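Local coordinates for dihydropteridine reductase (Dictyostelium discoideum, PDB 3ORF), which reduces quinonoid dihydropteridines with NADH or NADPH, regenerating the tetrahydrobiopterin cofactor probably used by aromatic amino acid hydroxylases, at residues E37-W47 / S214-T225. Sequence-based numbering, arbitrary orientation.
Sequences EVVKFFKSKSW and SEVAEKLFEWST
Phe221 packs among Phe41, Phe42 and Trp47 in an aromatic cluster that joins two helices on one side of the Rossmann-fold sheet of this short-chain dehydrogenase/reductase. Its ring turns an edge to the face of Phe42, planes at 83°, and another to the indole face in an offset edge-to-face pair, Phe221 CE1 lying 3.5 Å from Trp47 NE1. Phe41 in turn directs its own edge, through CE2, at the Phe221 ring in an offset edge-to-face pair. Over one Phe221 face lies the Lys45 aliphatic chain, a CH-pi contact with CG 3.9 Å from the ring centroid; the Thr225 methyl covers the opposite face. With CG anti to the backbone N (chi1 -171°), Phe221 carries its ring across to Lys45 and Trp47. Cutting it back to an alanine would probably open a gap between the helices and leave Trp47 and the Lys45 chain without their shared partner. Phe42 is a knob among Ala217, Leu220, Phe221 and Ser224. The short-segment axes approach to 8.8 Å, consistent with small Ala217 facing Phe41. Behind them, Val38 and Phe42 rest on strand 24-28, Leu220 on strand 138-143. A Schellman motif with Ser46 at C-prime brings in Trp47, whose N bonds to Phe42 O; Lys45 N reaches that oxygen from the opposite face of its carbonyl plane.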
ATOM      1  N   GLU A  37       4.426 -21.900 -13.794  1.00 32.94           N
ATOM      2  CA  GLU A  37       3.387 -22.462 -14.643  1.00 33.87           C
ATOM      3  C   GLU A  37       3.047 -21.523 -15.831  1.00 33.60           C
ATOM      4  O   GLU A  37       2.821 -21.986 -16.936  1.00 34.06           O
ATOM      5  CB  GLU A  37       2.134 -22.800 -13.852  1.00 33.71           C
ATOM      6  CG  GLU A  37       0.947 -23.358 -14.701  1.00 38.65           C
ATOM      7  CD  GLU A  37       1.276 -24.593 -15.582  1.00 48.73           C
ATOM      8  OE1 GLU A  37       1.889 -25.585 -15.080  1.00 51.90           O
ATOM      9  OE2 GLU A  37       0.879 -24.563 -16.792  1.00 52.08           O
ATOM     10  N   VAL A  38       3.042 -20.209 -15.612  1.00 32.95           N
ATOM     11  CA  VAL A  38       2.850 -19.262 -16.734  1.00 32.69           C
ATOM     12  C   VAL A  38       3.985 -19.423 -17.763  1.00 34.29           C
ATOM     13  O   VAL A  38       3.796 -19.286 -18.993  1.00 35.67           O
ATOM     14  CB  VAL A  38       2.738 -17.786 -16.228  1.00 31.50           C
ATOM     15  CG1 VAL A  38       2.566 -16.830 -17.387  1.00 29.67           C
ATOM     16  CG2 VAL A  38       1.525 -17.641 -15.275  1.00 29.51           C
ATOM     17  N   VAL A  39       5.183 -19.683 -17.286  1.00 34.51           N
ATOM     18  CA  VAL A  39       6.307 -19.758 -18.252  1.00 35.12           C
ATOM     19  C   VAL A  39       6.118 -21.043 -19.078  1.00 36.38           C
ATOM     20  O   VAL A  39       6.149 -21.016 -20.327  1.00 36.64           O
ATOM     21  CB  VAL A  39       7.675 -19.753 -17.543  1.00 34.93           C
ATOM     22  CG1 VAL A  39       8.794 -20.216 -18.511  1.00 37.20           C
ATOM     23  CG2 VAL A  39       7.965 -18.359 -16.974  1.00 28.42           C
ATOM     24  N   LYS A  40       5.838 -22.133 -18.365  1.00 36.47           N
ATOM     25  CA  LYS A  40       5.696 -23.444 -18.977  1.00 39.47           C
ATOM     26  C   LYS A  40       4.590 -23.402 -20.042  1.00 40.19           C
ATOM     27  O   LYS A  40       4.796 -23.866 -21.170  1.00 40.57           O
ATOM     28  CB  LYS A  40       5.378 -24.508 -17.920  1.00 40.44           C
ATOM     29  CG  LYS A  40       5.858 -25.900 -18.202  1.00 45.11           C
ATOM     30  CD  LYS A  40       4.743 -26.942 -17.970  1.00 54.02           C
ATOM     31  CE  LYS A  40       4.851 -27.690 -16.642  1.00 59.00           C
ATOM     32  NZ  LYS A  40       4.314 -29.141 -16.718  1.00 60.70           N
ATOM     33  N   PHE A  41       3.424 -22.858 -19.681  1.00 38.42           N
ATOM     34  CA  PHE A  41       2.307 -22.824 -20.597  1.00 38.66           C
ATOM     35  C   PHE A  41       2.605 -21.906 -21.801  1.00 38.50           C
ATOM     36  O   PHE A  41       2.291 -22.247 -22.959  1.00 38.94           O
ATOM     37  CB  PHE A  41       1.018 -22.343 -19.881  1.00 38.95           C
ATOM     38  CG  PHE A  41      -0.217 -22.517 -20.702  1.00 40.21           C
ATOM     39  CD1 PHE A  41      -1.023 -23.654 -20.548  1.00 42.83           C
ATOM     40  CD2 PHE A  41      -0.560 -21.563 -21.688  1.00 41.12           C
ATOM     41  CE1 PHE A  41      -2.218 -23.822 -21.382  1.00 44.40           C
ATOM     42  CE2 PHE A  41      -1.725 -21.718 -22.493  1.00 41.88           C
ATOM     43  CZ  PHE A  41      -2.547 -22.858 -22.340  1.00 42.15           C
ATOM     44  N   PHE A  42       3.188 -20.744 -21.562  1.00 37.25           N
ATOM     45  CA  PHE A  42       3.480 -19.907 -22.738  1.00 38.30           C
ATOM     46  C   PHE A  42       4.467 -20.549 -23.685  1.00 40.14           C
ATOM     47  O   PHE A  42       4.256 -20.529 -24.893  1.00 40.25           O
ATOM     48  CB  PHE A  42       3.863 -18.480 -22.388  1.00 37.10           C
ATOM     49  CG  PHE A  42       2.643 -17.579 -22.164  1.00 37.37           C
ATOM     50  CD1 PHE A  42       1.746 -17.831 -21.088  1.00 32.37           C
ATOM     51  CD2 PHE A  42       2.402 -16.501 -22.996  1.00 34.74           C
ATOM     52  CE1 PHE A  42       0.633 -17.027 -20.854  1.00 31.95           C
ATOM     53  CE2 PHE A  42       1.269 -15.645 -22.767  1.00 36.73           C
ATOM     54  CZ  PHE A  42       0.357 -15.937 -21.713  1.00 33.69           C
ATOM     55  N   LYS A  43       5.502 -21.150 -23.104  1.00 42.84           N
ATOM     56  CA  LYS A  43       6.545 -21.867 -23.840  1.00 45.80           C
ATOM     57  C   LYS A  43       5.903 -22.969 -24.713  1.00 47.41           C
ATOM     58  O   LYS A  43       6.211 -23.055 -25.891  1.00 49.05           O
ATOM     59  CB  LYS A  43       7.621 -22.375 -22.882  1.00 45.30           C
ATOM     60  CG  LYS A  43       8.869 -22.959 -23.561  1.00 51.87           C
ATOM     61  CD  LYS A  43       9.861 -23.417 -22.516  1.00 53.87           C
ATOM     62  CE  LYS A  43      10.978 -24.300 -23.108  1.00 60.96           C
ATOM     63  NZ  LYS A  43      12.149 -24.497 -22.183  1.00 61.46           N
ATOM     64  N   SER A  44       4.910 -23.699 -24.188  1.00 47.23           N
ATOM     65  CA  SER A  44       4.177 -24.686 -25.010  1.00 48.05           C
ATOM     66  C   SER A  44       3.395 -24.126 -26.210  1.00 48.28           C
ATOM     67  O   SER A  44       3.104 -24.835 -27.152  1.00 50.52           O
ATOM     68  CB  SER A  44       3.283 -25.568 -24.130  1.00 47.52           C
ATOM     69  OG  SER A  44       1.993 -25.029 -23.976  1.00 48.00           O
ATOM     70  N   LYS A  45       3.048 -22.852 -26.187  1.00 46.75           N
ATOM     71  CA  LYS A  45       2.324 -22.220 -27.299  1.00 46.55           C
ATOM     72  C   LYS A  45       3.321 -21.455 -28.178  1.00 46.35           C
ATOM     73  O   LYS A  45       2.960 -20.605 -28.985  1.00 47.19           O
ATOM     74  CB  LYS A  45       1.215 -21.307 -26.725  1.00 45.88           C
ATOM     75  CG  LYS A  45       0.111 -22.099 -25.982  1.00 46.39           C
ATOM     76  CD  LYS A  45      -0.865 -22.758 -26.983  1.00 52.35           C
ATOM     77  CE  LYS A  45      -2.014 -23.438 -26.256  1.00 53.29           C
ATOM     78  NZ  LYS A  45      -1.565 -24.693 -25.635  1.00 53.83           N
ATOM     79  N   SER A  46       4.602 -21.765 -27.983  1.00 46.71           N
ATOM     80  CA  SER A  46       5.692 -21.203 -28.770  1.00 48.13           C
ATOM     81  C   SER A  46       5.952 -19.700 -28.578  1.00 47.65           C
ATOM     82  O   SER A  46       6.444 -19.070 -29.489  1.00 49.02           O
ATOM     83  CB  SER A  46       5.546 -21.576 -30.272  1.00 51.18           C
ATOM     84  OG  SER A  46       5.393 -22.996 -30.428  1.00 53.14           O
ATOM     85  N   TRP A  47       5.630 -19.125 -27.406  1.00 44.99           N
ATOM     86  CA  TRP A  47       6.086 -17.788 -27.097  1.00 43.21           C
ATOM     87  C   TRP A  47       7.501 -17.896 -26.548  1.00 43.57           C
ATOM     88  O   TRP A  47       7.908 -18.897 -25.966  1.00 43.26           O
ATOM     89  CB  TRP A  47       5.165 -17.101 -26.058  1.00 42.40           C
ATOM     90  CG  TRP A  47       3.884 -16.518 -26.626  1.00 39.14           C
ATOM     91  CD1 TRP A  47       3.039 -17.098 -27.483  1.00 40.51           C
ATOM     92  CD2 TRP A  47       3.335 -15.231 -26.320  1.00 36.73           C
ATOM     93  NE1 TRP A  47       1.993 -16.261 -27.791  1.00 39.32           N
ATOM     94  CE2 TRP A  47       2.149 -15.096 -27.082  1.00 38.06           C
ATOM     95  CE3 TRP A  47       3.760 -14.173 -25.519  1.00 32.84           C
ATOM     96  CZ2 TRP A  47       1.347 -13.941 -27.048  1.00 34.23           C
ATOM     97  CZ3 TRP A  47       2.988 -13.007 -25.481  1.00 33.59           C
ATOM     98  CH2 TRP A  47       1.782 -12.906 -26.253  1.00 34.08           C
ATOM     99  N   SER A 214      -2.687 -23.897 -14.201  1.00 28.02           N
ATOM    100  CA  SER A 214      -2.735 -23.969 -15.649  1.00 30.07           C
ATOM    101  C   SER A 214      -3.981 -23.255 -16.108  1.00 30.68           C
ATOM    102  O   SER A 214      -4.004 -22.809 -17.213  1.00 32.75           O
ATOM    103  CB  SER A 214      -2.723 -25.437 -16.160  1.00 32.40           C
ATOM    104  OG  SER A 214      -3.947 -26.095 -15.854  1.00 34.49           O
ATOM    105  N   GLU A 215      -5.016 -23.105 -15.271  1.00 30.36           N
ATOM    106  CA  GLU A 215      -6.179 -22.324 -15.742  1.00 31.37           C
ATOM    107  C   GLU A 215      -5.851 -20.865 -15.651  1.00 28.79           C
ATOM    108  O   GLU A 215      -6.284 -20.089 -16.456  1.00 28.55           O
ATOM    109  CB  GLU A 215      -7.487 -22.611 -14.995  1.00 31.27           C
ATOM    110  CG  GLU A 215      -7.886 -24.038 -15.026  1.00 38.41           C
ATOM    111  CD  GLU A 215      -9.352 -24.280 -14.601  1.00 44.14           C
ATOM    112  OE1 GLU A 215     -10.158 -23.338 -14.598  1.00 50.17           O
ATOM    113  OE2 GLU A 215      -9.709 -25.436 -14.314  1.00 49.55           O
ATOM    114  N   VAL A 216      -5.084 -20.470 -14.660  1.00 27.39           N
ATOM    115  CA  VAL A 216      -4.631 -19.089 -14.708  1.00 26.10           C
ATOM    116  C   VAL A 216      -3.807 -18.760 -15.981  1.00 25.51           C
ATOM    117  O   VAL A 216      -4.066 -17.789 -16.692  1.00 25.72           O
ATOM    118  CB  VAL A 216      -3.913 -18.725 -13.365  1.00 25.76           C
ATOM    119  CG1 VAL A 216      -3.487 -17.261 -13.435  1.00 21.96           C
ATOM    120  CG2 VAL A 216      -4.917 -19.015 -12.240  1.00 21.73           C
ATOM    121  N   ALA A 217      -2.819 -19.594 -16.274  1.00 26.22           N
ATOM    122  CA  ALA A 217      -2.047 -19.486 -17.521  1.00 27.49           C
ATOM    123  C   ALA A 217      -2.888 -19.411 -18.780  1.00 28.49           C
ATOM    124  O   ALA A 217      -2.618 -18.574 -19.662  1.00 27.43           O
ATOM    125  CB  ALA A 217      -1.044 -20.639 -17.662  1.00 26.86           C
ATOM    126  N   GLU A 218      -3.870 -20.301 -18.888  1.00 30.13           N
ATOM    127  CA  GLU A 218      -4.768 -20.327 -20.057  1.00 33.17           C
ATOM    128  C   GLU A 218      -5.572 -19.026 -20.208  1.00 32.28           C
ATOM    129  O   GLU A 218      -5.669 -18.456 -21.330  1.00 32.77           O
ATOM    130  CB  GLU A 218      -5.656 -21.584 -19.944  1.00 36.22           C
ATOM    131  CG  GLU A 218      -6.876 -21.745 -20.877  1.00 44.93           C
ATOM    132  CD  GLU A 218      -7.396 -23.230 -20.886  1.00 59.54           C
ATOM    133  OE1 GLU A 218      -6.808 -24.087 -20.128  1.00 61.85           O
ATOM    134  OE2 GLU A 218      -8.370 -23.536 -21.654  1.00 62.56           O
ATOM    135  N   LYS A 219      -6.128 -18.513 -19.106  1.00 28.96           N
ATOM    136  CA  LYS A 219      -6.818 -17.206 -19.175  1.00 26.96           C
ATOM    137  C   LYS A 219      -5.857 -16.101 -19.633  1.00 26.53           C
ATOM    138  O   LYS A 219      -6.170 -15.302 -20.547  1.00 27.16           O
ATOM    139  CB  LYS A 219      -7.444 -16.857 -17.835  1.00 26.32           C
ATOM    140  CG  LYS A 219      -8.242 -15.532 -17.795  1.00 26.37           C
ATOM    141  CD  LYS A 219      -9.325 -15.437 -18.909  1.00 28.83           C
ATOM    142  CE  LYS A 219     -10.502 -16.346 -18.619  1.00 34.04           C
ATOM    143  NZ  LYS A 219     -11.781 -15.786 -19.257  1.00 33.45           N
ATOM    144  N   LEU A 220      -4.652 -16.086 -19.082  1.00 25.90           N
ATOM    145  CA  LEU A 220      -3.638 -15.079 -19.512  1.00 25.97           C
ATOM    146  C   LEU A 220      -3.306 -15.154 -20.991  1.00 26.37           C
ATOM    147  O   LEU A 220      -3.070 -14.109 -21.678  1.00 25.84           O
ATOM    148  CB  LEU A 220      -2.334 -15.184 -18.681  1.00 24.34           C
ATOM    149  CG  LEU A 220      -2.492 -14.808 -17.158  1.00 26.50           C
ATOM    150  CD1 LEU A 220      -1.259 -15.139 -16.361  1.00 21.83           C
ATOM    151  CD2 LEU A 220      -2.832 -13.358 -16.938  1.00 22.38           C
ATOM    152  N   PHE A 221      -3.181 -16.399 -21.456  1.00 29.05           N
ATOM    153  CA  PHE A 221      -2.939 -16.671 -22.853  1.00 31.26           C
ATOM    154  C   PHE A 221      -4.076 -16.210 -23.748  1.00 32.29           C
ATOM    155  O   PHE A 221      -3.813 -15.586 -24.757  1.00 34.75           O
ATOM    156  CB  PHE A 221      -2.643 -18.144 -23.118  1.00 32.08           C
ATOM    157  CG  PHE A 221      -2.164 -18.387 -24.549  1.00 35.57           C
ATOM    158  CD1 PHE A 221      -0.907 -17.977 -24.937  1.00 33.36           C
ATOM    159  CD2 PHE A 221      -2.975 -19.059 -25.463  1.00 37.17           C
ATOM    160  CE1 PHE A 221      -0.457 -18.232 -26.284  1.00 43.64           C
ATOM    161  CE2 PHE A 221      -2.558 -19.333 -26.782  1.00 41.65           C
ATOM    162  CZ  PHE A 221      -1.311 -18.910 -27.207  1.00 42.72           C
ATOM    163  N   GLU A 222      -5.324 -16.510 -23.387  1.00 32.63           N
ATOM    164  CA  GLU A 222      -6.501 -15.977 -24.107  1.00 33.66           C
ATOM    165  C   GLU A 222      -6.480 -14.438 -24.189  1.00 33.09           C
ATOM    166  O   GLU A 222      -6.717 -13.881 -25.259  1.00 33.00           O
ATOM    167  CB  GLU A 222      -7.822 -16.543 -23.521  1.00 35.03           C
ATOM    168  CG  GLU A 222      -9.155 -15.911 -24.019  1.00 41.44           C
ATOM    169  CD  GLU A 222     -10.429 -16.307 -23.165  1.00 50.86           C
ATOM    170  OE1 GLU A 222     -10.327 -16.731 -21.973  1.00 51.68           O
ATOM    171  OE2 GLU A 222     -11.562 -16.152 -23.697  1.00 55.32           O
ATOM    172  N   TRP A 223      -6.165 -13.744 -23.099  1.00 32.05           N
ATOM    173  CA  TRP A 223      -6.108 -12.296 -23.165  1.00 32.24           C
ATOM    174  C   TRP A 223      -4.924 -11.812 -24.005  1.00 31.63           C
ATOM    175  O   TRP A 223      -5.008 -10.785 -24.604  1.00 31.82           O
ATOM    176  CB  TRP A 223      -6.006 -11.648 -21.780  1.00 29.92           C
ATOM    177  CG  TRP A 223      -7.225 -11.775 -20.839  1.00 31.40           C
ATOM    178  CD1 TRP A 223      -8.540 -11.947 -21.161  1.00 28.31           C
ATOM    179  CD2 TRP A 223      -7.171 -11.723 -19.398  1.00 29.57           C
ATOM    180  NE1 TRP A 223      -9.312 -12.009 -20.000  1.00 29.24           N
ATOM    181  CE2 TRP A 223      -8.494 -11.854 -18.917  1.00 26.95           C
ATOM    182  CE3 TRP A 223      -6.122 -11.535 -18.472  1.00 28.58           C
ATOM    183  CZ2 TRP A 223      -8.791 -11.862 -17.562  1.00 28.98           C
ATOM    184  CZ3 TRP A 223      -6.432 -11.526 -17.094  1.00 27.48           C
ATOM    185  CH2 TRP A 223      -7.742 -11.701 -16.665  1.00 28.31           C
ATOM    186  N   SER A 224      -3.814 -12.544 -23.985  1.00 33.04           N
ATOM    187  CA  SER A 224      -2.600 -12.200 -24.768  1.00 34.53           C
ATOM    188  C   SER A 224      -2.746 -12.280 -26.306  1.00 37.21           C
ATOM    189  O   SER A 224      -2.063 -11.547 -27.004  1.00 38.09           O
ATOM    190  CB  SER A 224      -1.467 -13.111 -24.364  1.00 32.92           C
ATOM    191  OG  SER A 224      -1.207 -12.822 -23.017  1.00 32.94           O
ATOM    192  N   THR A 225      -3.654 -13.132 -26.784  1.00 38.75           N
ATOM    193  CA  THR A 225      -3.796 -13.458 -28.197  1.00 41.95           C
ATOM    194  C   THR A 225      -5.123 -12.992 -28.795  1.00 43.10           C
ATOM    195  O   THR A 225      -5.221 -12.880 -29.996  1.00 44.73           O
ATOM    196  CB  THR A 225      -3.679 -14.953 -28.423  1.00 42.66           C
ATOM    197  OG1 THR A 225      -4.581 -15.628 -27.548  1.00 43.09           O
ATOM    198  CG2 THR A 225      -2.276 -15.436 -28.115  1.00 43.09           C
TER